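Local coordinates for protein inositol 2-dehydrogenase (Sinorhizobium meliloti, PDB 4HKT) that catalyses the NAD-dependent oxidation of myo-inositol to scyllo-inosose (2-keto-myo-inositol), the first step of myo-inositol degradation, at residues M118-F129 / R279-S290; E187-A195 / S321-I330. All blocks are in the same frame, centred on the assembly; numbering follows the deposited sequence.

In the fold
Inositol 2-dehydrogenase belongs to the Gfo/Idh/MocA family, which pairs an N-terminal Rossmann domain with a C-terminal domain built on a large mixed sheet. Interaction 1 is central: its centre lies about 9 Å from that of the chain, where strand 117-120, at the edge of the parallel Rossmann sheet, runs out toward helix 127-137 and is met by helix 281-297. Interaction 2 is peripheral, about 21 Å from the chain centre, at the edge of the mixed sheet where strand 328-329 joins strand 188-196. The two centres are about 28 Å apart and the nearest atoms about 8 Å. Their segments alternate along the chain, so the late segments 279-290 and 321-330 close interaction 1, then interaction 2.

Interaction 1. Residues M118-F129 / R279-S290; sequences MVGFNRRFDPHF and RYTEAYANEIES. With EDO (1,2-ethanediol), chain V; EDO (1,2-ethanediol), chain S.
D126 and R279 form an end-on salt bridge where D126 caps helix 127-137, just after the Rossmann edge strand, and R279 ends helix 276-279, just ahead of helix 281-297. R279 NH1 donates to D126 OD1 at 2.7 Å and NH2 to OD2 at 3.1 Å; both acceptors lie near the guanidinium plane but are met from above the carboxylate plane, the two planes being 62° apart. F129 N gives OD2 its N-cap bond, 3.0 Å long, while H128 N adds a weak one. A water 2.7 Å from D126 OD1 accepts from A283 N. A chi1 of 180° turns the D126 carboxylate so that R279 NH2 and F129 N use opposite faces at OD2. An alanine here would remove every carboxylate acceptor and is likely to leave the R279 guanidinium without its counter-charge and the helix start uncapped. Nearby, the Y280 ring lies between R279 CG and N122 ND2, on opposite faces, and its hydroxyl bonds to Q238. Further along helix 281-297, E287 CA sits over the F125 ring, 3.8 Å from its centroid. The carbonyl F125 O is satisfied by N286 ND2 at 2.8 Å, with an N-H...O angle of 167°.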
loop_
_atom_site.group_PDB
_atom_site.type_symbol
_atom_site.label_atom_id
_atom_site.label_comp_id
_atom_site.label_asym_id
_atom_site.label_seq_id
_atom_site.Cartn_x
_atom_site.Cartn_y
_atom_site.Cartn_z
HETATM N N MSE B 118 15.696 15.051 30.764
HETATM C CA MSE B 118 14.873 14.669 29.651
HETATM C C MSE B 118 14.033 13.536 30.144
HETATM O O MSE B 118 14.525 12.647 30.858
HETATM C CB MSE B 118 15.763 14.152 28.520
HETATM C CG MSE B 118 14.932 13.718 27.331
HETATM SE SE MSE B 118 16.105 13.156 25.840
HETATM C CE MSE B 118 16.734 14.910 25.297
ATOM N N VAL B 119 12.755 13.524 29.744
ATOM C CA VAL B 119 11.872 12.445 30.128
ATOM C C VAL B 119 11.710 11.530 28.941
ATOM O O VAL B 119 11.857 11.944 27.810
ATOM C CB VAL B 119 10.486 12.963 30.658
ATOM C CG1 VAL B 119 10.673 13.907 31.832
ATOM C CG2 VAL B 119 9.685 13.655 29.578
ATOM N N GLY B 120 11.362 10.294 29.184
ATOM C CA GLY B 120 11.332 9.310 28.132
ATOM C C GLY B 120 10.055 9.273 27.292
ATOM O O GLY B 120 9.255 8.349 27.415
ATOM N N PHE B 121 9.835 10.275 26.449
ATOM C CA PHE B 121 8.750 10.144 25.476
ATOM C C PHE B 121 9.459 9.848 24.163
ATOM O O PHE B 121 9.669 10.727 23.347
ATOM C CB PHE B 121 7.903 11.392 25.392
ATOM C CG PHE B 121 7.005 11.612 26.589
ATOM C CD1 PHE B 121 6.159 10.635 27.015
ATOM C CD2 PHE B 121 6.927 12.845 27.186
ATOM C CE1 PHE B 121 5.314 10.848 28.086
ATOM C CE2 PHE B 121 6.076 13.087 28.239
ATOM C CZ PHE B 121 5.275 12.078 28.708
ATOM N N ASN B 122 9.836 8.599 24.000
ATOM C CA ASN B 122 10.712 8.185 22.893
ATOM C C ASN B 122 10.079 8.344 21.527
ATOM O O ASN B 122 10.787 8.467 20.495
ATOM C CB ASN B 122 11.118 6.734 23.081
ATOM C CG ASN B 122 9.925 5.837 23.320
ATOM O OD1 ASN B 122 9.333 5.862 24.383
ATOM N ND2 ASN B 122 9.545 5.079 22.318
ATOM N N ARG B 123 8.747 8.373 21.494
ATOM C CA ARG B 123 8.041 8.486 20.230
ATOM C C ARG B 123 8.341 9.775 19.520
ATOM O O ARG B 123 8.297 9.825 18.303
ATOM C CB ARG B 123 6.539 8.244 20.394
ATOM C CG ARG B 123 6.268 6.856 20.915
ATOM C CD ARG B 123 4.788 6.611 21.119
ATOM N NE ARG B 123 4.593 5.461 21.993
ATOM C CZ ARG B 123 3.409 5.020 22.419
ATOM N NH1 ARG B 123 2.288 5.644 22.060
ATOM N NH2 ARG B 123 3.338 3.945 23.208
ATOM N N ARG B 124 8.713 10.798 20.251
ATOM C CA ARG B 124 9.116 12.028 19.624
ATOM C C ARG B 124 10.428 11.899 18.787
ATOM O O ARG B 124 10.731 12.805 18.019
ATOM C CB ARG B 124 9.331 13.099 20.666
ATOM C CG ARG B 124 8.110 13.633 21.358
ATOM C CD ARG B 124 8.539 14.808 22.176
ATOM N NE ARG B 124 7.420 15.371 22.883
ATOM C CZ ARG B 124 7.237 16.663 23.065
ATOM N NH1 ARG B 124 8.128 17.562 22.602
ATOM N NH2 ARG B 124 6.163 17.065 23.730
ATOM N N PHE B 125 11.196 10.814 18.986
ATOM C CA PHE B 125 12.486 10.585 18.303
ATOM C C PHE B 125 12.417 9.499 17.224
ATOM O O PHE B 125 13.429 9.172 16.584
ATOM C CB PHE B 125 13.574 10.253 19.348
ATOM C CG PHE B 125 13.851 11.372 20.280
ATOM C CD1 PHE B 125 14.556 12.467 19.853
ATOM C CD2 PHE B 125 13.360 11.362 21.581
ATOM C CE1 PHE B 125 14.804 13.536 20.704
ATOM C CE2 PHE B 125 13.616 12.411 22.434
ATOM C CZ PHE B 125 14.329 13.513 21.996
ATOM N N ASP B 126 11.229 8.917 17.034
ATOM C CA ASP B 126 11.004 7.946 15.966
ATOM C C ASP B 126 11.197 8.627 14.603
ATOM O O ASP B 126 10.649 9.727 14.384
ATOM C CB ASP B 126 9.577 7.388 16.044
ATOM C CG ASP B 126 9.305 6.392 14.968
ATOM O OD1 ASP B 126 10.049 5.355 14.916
ATOM O OD2 ASP B 126 8.423 6.683 14.114
ATOM N N PRO B 127 11.949 7.989 13.676
ATOM C CA PRO B 127 12.188 8.692 12.399
ATOM C C PRO B 127 10.910 8.988 11.617
ATOM O O PRO B 127 10.813 10.036 10.993
ATOM C CB PRO B 127 13.087 7.736 11.608
ATOM C CG PRO B 127 13.603 6.755 12.585
ATOM C CD PRO B 127 12.588 6.667 13.704
ATOM N N HIS B 128 9.917 8.110 11.712
ATOM C CA HIS B 128 8.650 8.300 10.993
ATOM C C HIS B 128 7.808 9.391 11.603
ATOM O O HIS B 128 7.325 10.295 10.907
ATOM C CB HIS B 128 7.897 6.961 10.921
ATOM C CG HIS B 128 8.820 5.820 10.677
ATOM N ND1 HIS B 128 9.358 5.572 9.436
ATOM C CD2 HIS B 128 9.406 4.944 11.524
ATOM C CE1 HIS B 128 10.183 4.544 9.513
ATOM N NE2 HIS B 128 10.257 4.167 10.777
ATOM N N PHE B 129 7.655 9.357 12.926
ATOM C CA PHE B 129 6.918 10.421 13.577
ATOM C C PHE B 129 7.602 11.782 13.476
ATOM O O PHE B 129 6.924 12.812 13.338
ATOM C CB PHE B 129 6.612 10.073 15.024
ATOM C CG PHE B 129 5.814 8.811 15.214
ATOM C CD1 PHE B 129 4.946 8.330 14.241
ATOM C CD2 PHE B 129 5.922 8.108 16.396
ATOM C CE1 PHE B 129 4.236 7.171 14.439
ATOM C CE2 PHE B 129 5.174 6.968 16.623
ATOM C CZ PHE B 129 4.317 6.507 15.644
ATOM N N ARG B 279 10.045 -2.041 17.928
ATOM C CA ARG B 279 9.423 -0.962 17.139
ATOM C C ARG B 279 10.253 0.319 17.229
ATOM O O ARG B 279 10.408 1.049 16.224
ATOM C CB ARG B 279 7.940 -0.672 17.567
ATOM C CG ARG B 279 7.390 0.678 17.059
ATOM C CD ARG B 279 7.084 0.679 15.566
ATOM N NE ARG B 279 6.563 1.937 15.016
ATOM C CZ ARG B 279 7.290 3.024 14.743
ATOM N NH1 ARG B 279 8.599 3.032 14.962
ATOM N NH2 ARG B 279 6.725 4.109 14.235
ATOM N N TYR B 280 10.796 0.602 18.404
ATOM C CA TYR B 280 11.423 1.904 18.629
ATOM C C TYR B 280 12.962 1.941 18.758
ATOM O O TYR B 280 13.525 2.928 19.241
ATOM C CB TYR B 280 10.739 2.579 19.825
ATOM C CG TYR B 280 9.312 3.047 19.480
ATOM C CD1 TYR B 280 9.093 3.977 18.478
ATOM C CD2 TYR B 280 8.203 2.572 20.193
ATOM C CE1 TYR B 280 7.807 4.400 18.148
ATOM C CE2 TYR B 280 6.912 3.001 19.897
ATOM C CZ TYR B 280 6.718 3.905 18.872
ATOM O OH TYR B 280 5.452 4.322 18.555
ATOM N N THR B 281 13.641 0.924 18.243
ATOM C CA THR B 281 15.110 0.880 18.326
ATOM C C THR B 281 15.796 2.152 17.773
ATOM O O THR B 281 16.656 2.726 18.459
ATOM C CB THR B 281 15.706 -0.362 17.669
ATOM O OG1 THR B 281 15.592 -0.231 16.263
ATOM C CG2 THR B 281 14.991 -1.611 18.111
ATOM N N GLU B 282 15.392 2.629 16.599
ATOM C CA GLU B 282 15.964 3.863 16.088
ATOM C C GLU B 282 15.607 5.041 16.993
ATOM O O GLU B 282 16.421 5.957 17.215
ATOM C CB GLU B 282 15.524 4.146 14.644
ATOM C CG GLU B 282 16.125 3.213 13.607
ATOM C CD GLU B 282 15.380 3.291 12.302
ATOM O OE1 GLU B 282 15.810 4.059 11.418
ATOM O OE2 GLU B 282 14.337 2.620 12.189
ATOM N N ALA B 283 14.379 5.040 17.511
ATOM C CA ALA B 283 13.956 6.131 18.370
ATOM C C ALA B 283 14.819 6.214 19.630
ATOM O O ALA B 283 15.271 7.304 19.985
ATOM C CB ALA B 283 12.470 6.014 18.709
ATOM N N TYR B 284 15.061 5.077 20.282
ATOM C CA TYR B 284 15.948 5.048 21.458
ATOM C C TYR B 284 17.385 5.519 21.129
ATOM O O TYR B 284 17.991 6.215 21.933
ATOM C CB TYR B 284 15.979 3.673 22.096
ATOM C CG TYR B 284 14.632 3.240 22.646
ATOM C CD1 TYR B 284 14.002 3.973 23.652
ATOM C CD2 TYR B 284 13.985 2.104 22.158
ATOM C CE1 TYR B 284 12.748 3.586 24.143
ATOM C CE2 TYR B 284 12.746 1.714 22.646
ATOM C CZ TYR B 284 12.141 2.447 23.637
ATOM O OH TYR B 284 10.932 2.038 24.133
ATOM N N ALA B 285 17.909 5.193 19.945
ATOM C CA ALA B 285 19.215 5.725 19.542
ATOM C C ALA B 285 19.185 7.244 19.428
ATOM O O ALA B 285 20.088 7.929 19.936
ATOM C CB ALA B 285 19.694 5.098 18.232
ATOM N N ASN B 286 18.142 7.773 18.783
ATOM C CA ASN B 286 18.056 9.183 18.512
ATOM C C ASN B 286 17.895 9.972 19.808
ATOM O O ASN B 286 18.388 11.109 19.957
ATOM C CB ASN B 286 16.849 9.472 17.593
ATOM C CG ASN B 286 17.086 9.061 16.154
ATOM O OD1 ASN B 286 18.220 8.818 15.733
ATOM N ND2 ASN B 286 15.999 8.995 15.373
ATOM N N GLU B 287 17.143 9.377 20.722
ATOM C CA GLU B 287 16.848 9.962 22.020
ATOM C C GLU B 287 18.123 10.153 22.857
ATOM O O GLU B 287 18.372 11.238 23.368
ATOM C CB GLU B 287 15.884 9.007 22.721
ATOM C CG GLU B 287 15.521 9.273 24.151
ATOM C CD GLU B 287 14.546 8.210 24.646
ATOM O OE1 GLU B 287 14.934 7.041 24.747
ATOM O OE2 GLU B 287 13.379 8.525 24.893
ATOM N N ILE B 288 18.927 9.103 22.953
ATOM C CA ILE B 288 20.223 9.179 23.638
ATOM C C ILE B 288 21.085 10.214 22.924
ATOM O O ILE B 288 21.692 11.089 23.572
ATOM C CB ILE B 288 20.929 7.818 23.734
ATOM C CG1 ILE B 288 20.118 6.831 24.590
ATOM C CG2 ILE B 288 22.333 7.956 24.330
ATOM C CD1 ILE B 288 19.837 7.254 26.022
ATOM N N GLU B 289 21.065 10.185 21.596
ATOM C CA GLU B 289 21.811 11.176 20.819
ATOM C C GLU B 289 21.395 12.587 21.167
ATOM O O GLU B 289 22.237 13.442 21.413
ATOM C CB GLU B 289 21.665 10.917 19.320
ATOM C CG GLU B 289 22.443 11.862 18.421
ATOM C CD GLU B 289 22.132 11.612 16.943
ATOM O OE1 GLU B 289 21.994 10.440 16.526
ATOM O OE2 GLU B 289 21.987 12.599 16.201
ATOM N N SER B 290 20.097 12.845 21.198
ATOM C CA SER B 290 19.590 14.169 21.584
ATOM C C SER B 290 19.966 14.531 23.044
ATOM O O SER B 290 20.254 15.684 23.370
ATOM C CB SER B 290 18.085 14.209 21.399
ATOM O OG SER B 290 17.602 15.456 21.755
HETATM C C1 EDO V . 18.759 12.634 17.169
HETATM O O1 EDO V . 19.487 13.057 18.301
HETATM C C2 EDO V . 17.398 13.288 17.251
HETATM O O2 EDO V . 16.562 12.814 16.205
HETATM C C1 EDO S . 5.626 21.061 21.433
HETATM O O1 EDO S . 6.550 20.256 20.689
HETATM C C2 EDO S . 5.086 20.290 22.649
HETATM O O2 EDO S . 6.157 19.696 23.416
HETATM O O HOH W 1 12.082 3.954 16.074
HETATM O O HOH W 2 11.672 2.219 11.853
#

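Interaction 2. Residues E187-A195 / S321-I330; sequences EPVSVTATA and SVAEKRQISI
V191 and I328 form an antiparallel hydrogen-bonded pair, by which the short strand 328-329 becomes the outermost strand, within this chain, of the large mixed sheet of the C-terminal domain. Both backbone bonds of this pair, V191 N to I328 O and I328 N to V191 O, measure 2.9 Å; the second is the straighter, at 172°. The pairing continues through I330 N to V189 O, at 2.8 Å. V189 and S190 together face Q217 on the neighbouring strand, a classic beta bulge. These bonds and the buried V191 make the tight part; V191 CG2 also has an apolar contact with I330 CD1, both side chains touching A317 of helix 305-324. Beyond the paired residues, the last turn of that helix packs on the strand: V322 CG2 lies 3.8 Å from A193 CB and also touches A195 CB, while a water bridges A193 O and S321 O. S329 is exposed on the face it shares with buried S190, where a water binds S190 OG but reaches Q327 OE1 only weakly. Q327 runs alongside S190, its OE1 3.5 Å from S190 CB. A third subunit also approaches, T192 packing on its own counterpart there. Where strand pairing gives way to the helix, S321 OG, anti to its backbone N (chi1 177°), accepts from A193 N at 3.0 Å and donates to R326 O at 2.7 Å.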
loop_
_atom_site.group_PDB
_atom_site.type_symbol
_atom_site.label_atom_id
_atom_site.label_comp_id
_atom_site.label_asym_id
_atom_site.label_seq_id
_atom_site.Cartn_x
_atom_site.Cartn_y
_atom_site.Cartn_z
ATOM N N GLU B 187 -1.312 24.053 22.995
ATOM C CA GLU B 187 -1.743 23.321 24.164
ATOM C C GLU B 187 -3.216 22.928 24.067
ATOM O O GLU B 187 -4.067 23.796 23.875
ATOM C CB GLU B 187 -1.566 24.165 25.431
ATOM C CG GLU B 187 -0.129 24.446 25.832
ATOM C CD GLU B 187 0.652 23.180 26.140
ATOM O OE1 GLU B 187 0.021 22.143 26.493
ATOM O OE2 GLU B 187 1.890 23.232 26.013
ATOM N N PRO B 188 -3.539 21.647 24.309
ATOM C CA PRO B 188 -4.927 21.332 24.691
ATOM C C PRO B 188 -5.399 22.058 25.952
ATOM O O PRO B 188 -4.661 22.087 26.970
ATOM C CB PRO B 188 -4.876 19.817 24.972
ATOM C CG PRO B 188 -3.688 19.319 24.229
ATOM C CD PRO B 188 -2.697 20.448 24.227
ATOM N N VAL B 189 -6.634 22.535 25.926
ATOM C CA VAL B 189 -7.261 23.239 27.029
ATOM C C VAL B 189 -8.449 22.488 27.638
ATOM O O VAL B 189 -8.941 22.885 28.716
ATOM C CB VAL B 189 -7.705 24.667 26.642
ATOM C CG1 VAL B 189 -6.489 25.477 26.194
ATOM C CG2 VAL B 189 -8.833 24.694 25.588
ATOM N N SER B 190 -8.876 21.413 26.958
ATOM C CA SER B 190 -9.988 20.599 27.341
ATOM C C SER B 190 -9.778 19.131 26.955
ATOM O O SER B 190 -9.188 18.804 25.923
ATOM C CB SER B 190 -11.301 21.116 26.742
ATOM O OG SER B 190 -11.366 20.855 25.349
ATOM N N VAL B 191 -10.283 18.260 27.815
ATOM C CA VAL B 191 -10.218 16.813 27.619
ATOM C C VAL B 191 -11.586 16.186 27.831
ATOM O O VAL B 191 -12.239 16.470 28.814
ATOM C CB VAL B 191 -9.250 16.193 28.607
ATOM C CG1 VAL B 191 -9.177 14.684 28.397
ATOM C CG2 VAL B 191 -7.885 16.802 28.414
ATOM N N THR B 192 -12.020 15.358 26.902
ATOM C CA THR B 192 -13.197 14.561 27.150
ATOM C C THR B 192 -12.892 13.124 26.744
ATOM O O THR B 192 -12.183 12.865 25.743
ATOM C CB THR B 192 -14.460 15.183 26.489
ATOM O OG1 THR B 192 -15.645 14.600 27.075
ATOM C CG2 THR B 192 -14.435 14.987 25.021
ATOM N N ALA B 193 -13.363 12.189 27.556
ATOM C CA ALA B 193 -12.926 10.803 27.422
ATOM C C ALA B 193 -14.001 9.807 27.777
ATOM O O ALA B 193 -14.926 10.107 28.535
ATOM C CB ALA B 193 -11.749 10.545 28.330
ATOM N N THR B 194 -13.885 8.635 27.180
ATOM C CA THR B 194 -14.744 7.515 27.537
ATOM C C THR B 194 -13.851 6.321 27.790
ATOM O O THR B 194 -12.730 6.256 27.292
ATOM C CB THR B 194 -15.722 7.170 26.419
ATOM O OG1 THR B 194 -14.990 6.921 25.224
ATOM C CG2 THR B 194 -16.730 8.321 26.191
ATOM N N ALA B 195 -14.381 5.340 28.506
ATOM C CA ALA B 195 -13.597 4.151 28.865
ATOM C C ALA B 195 -14.496 2.950 29.138
ATOM O O ALA B 195 -15.676 3.093 29.455
ATOM C CB ALA B 195 -12.758 4.431 30.102
ATOM N N SER B 321 -12.793 13.190 33.521
ATOM C CA SER B 321 -13.788 13.280 32.480
ATOM C C SER B 321 -14.642 11.987 32.410
ATOM O O SER B 321 -15.881 12.058 32.308
ATOM C CB SER B 321 -13.145 13.487 31.121
ATOM O OG SER B 321 -14.161 13.505 30.133
ATOM N N VAL B 322 -13.981 10.825 32.484
ATOM C CA VAL B 322 -14.701 9.587 32.454
ATOM C C VAL B 322 -15.607 9.503 33.682
ATOM O O VAL B 322 -16.773 9.161 33.551
ATOM C CB VAL B 322 -13.802 8.364 32.429
ATOM C CG1 VAL B 322 -14.656 7.112 32.593
ATOM C CG2 VAL B 322 -13.017 8.261 31.125
ATOM N N ALA B 323 -15.074 9.828 34.858
ATOM C CA ALA B 323 -15.858 9.711 36.096
ATOM C C ALA B 323 -17.019 10.687 36.174
ATOM O O ALA B 323 -18.066 10.315 36.650
ATOM C CB ALA B 323 -14.971 9.871 37.297
ATOM N N GLU B 324 -16.832 11.916 35.687
ATOM C CA GLU B 324 -17.824 12.979 35.816
ATOM C C GLU B 324 -18.706 13.119 34.580
ATOM O O GLU B 324 -19.635 13.881 34.589
ATOM C CB GLU B 324 -17.117 14.312 36.097
ATOM C CG GLU B 324 -16.449 14.329 37.456
ATOM C CD GLU B 324 -15.598 15.556 37.744
ATOM O OE1 GLU B 324 -15.859 16.646 37.198
ATOM O OE2 GLU B 324 -14.647 15.414 38.542
ATOM N N LYS B 325 -18.406 12.366 33.534
ATOM C CA LYS B 325 -19.147 12.382 32.282
ATOM C C LYS B 325 -19.207 13.772 31.622
ATOM O O LYS B 325 -20.211 14.139 31.014
ATOM C CB LYS B 325 -20.565 11.819 32.513
ATOM C CG LYS B 325 -20.559 10.384 33.000
ATOM C CD LYS B 325 -21.963 9.814 32.929
ATOM C CE LYS B 325 -21.986 8.360 33.331
ATOM N NZ LYS B 325 -22.054 8.262 34.804
ATOM N N ARG B 326 -18.123 14.526 31.743
ATOM C CA ARG B 326 -18.050 15.820 31.124
ATOM C C ARG B 326 -16.634 16.183 30.704
ATOM O O ARG B 326 -15.652 15.564 31.117
ATOM C CB ARG B 326 -18.599 16.870 32.046
ATOM C CG ARG B 326 -17.948 16.967 33.401
ATOM C CD ARG B 326 -18.341 18.280 34.097
ATOM N NE ARG B 326 -19.793 18.381 34.231
ATOM C CZ ARG B 326 -20.616 19.201 33.556
ATOM N NH1 ARG B 326 -20.168 20.099 32.670
ATOM N NH2 ARG B 326 -21.922 19.118 33.784
ATOM N N GLN B 327 -16.567 17.239 29.922
ATOM C CA GLN B 327 -15.347 17.798 29.474
ATOM C C GLN B 327 -14.642 18.470 30.676
ATOM O O GLN B 327 -15.276 19.110 31.479
ATOM C CB GLN B 327 -15.676 18.812 28.386
ATOM C CG GLN B 327 -14.593 19.081 27.389
ATOM C CD GLN B 327 -15.059 20.110 26.354
ATOM O OE1 GLN B 327 -14.801 21.277 26.512
ATOM N NE2 GLN B 327 -15.853 19.686 25.395
ATOM N N ILE B 328 -13.345 18.254 30.798
ATOM C CA ILE B 328 -12.552 18.798 31.880
ATOM C C ILE B 328 -11.548 19.778 31.311
ATOM O O ILE B 328 -10.786 19.441 30.405
ATOM C CB ILE B 328 -11.809 17.711 32.671
ATOM C CG1 ILE B 328 -12.796 16.700 33.235
ATOM C CG2 ILE B 328 -10.972 18.342 33.812
ATOM C CD1 ILE B 328 -13.732 17.228 34.325
ATOM N N SER B 329 -11.524 20.988 31.853
ATOM C CA SER B 329 -10.645 22.018 31.318
ATOM C C SER B 329 -9.295 21.911 32.023
ATOM O O SER B 329 -9.211 21.434 33.149
ATOM C CB SER B 329 -11.285 23.408 31.465
ATOM O OG SER B 329 -11.541 23.611 32.836
ATOM N N ILE B 330 -8.232 22.277 31.322
ATOM C CA ILE B 330 -6.873 22.133 31.826
ATOM C C ILE B 330 -6.468 23.472 32.400
ATOM O O ILE B 330 -6.633 24.485 31.755
ATOM C CB ILE B 330 -5.886 21.759 30.721
ATOM C CG1 ILE B 330 -6.207 20.371 30.178
ATOM C CG2 ILE B 330 -4.443 21.825 31.227
ATOM C CD1 ILE B 330 -6.054 19.249 31.189
HETATM O O HOH W 3 -12.822 22.749 24.202
HETATM O O HOH W 4 -16.896 11.663 29.623
#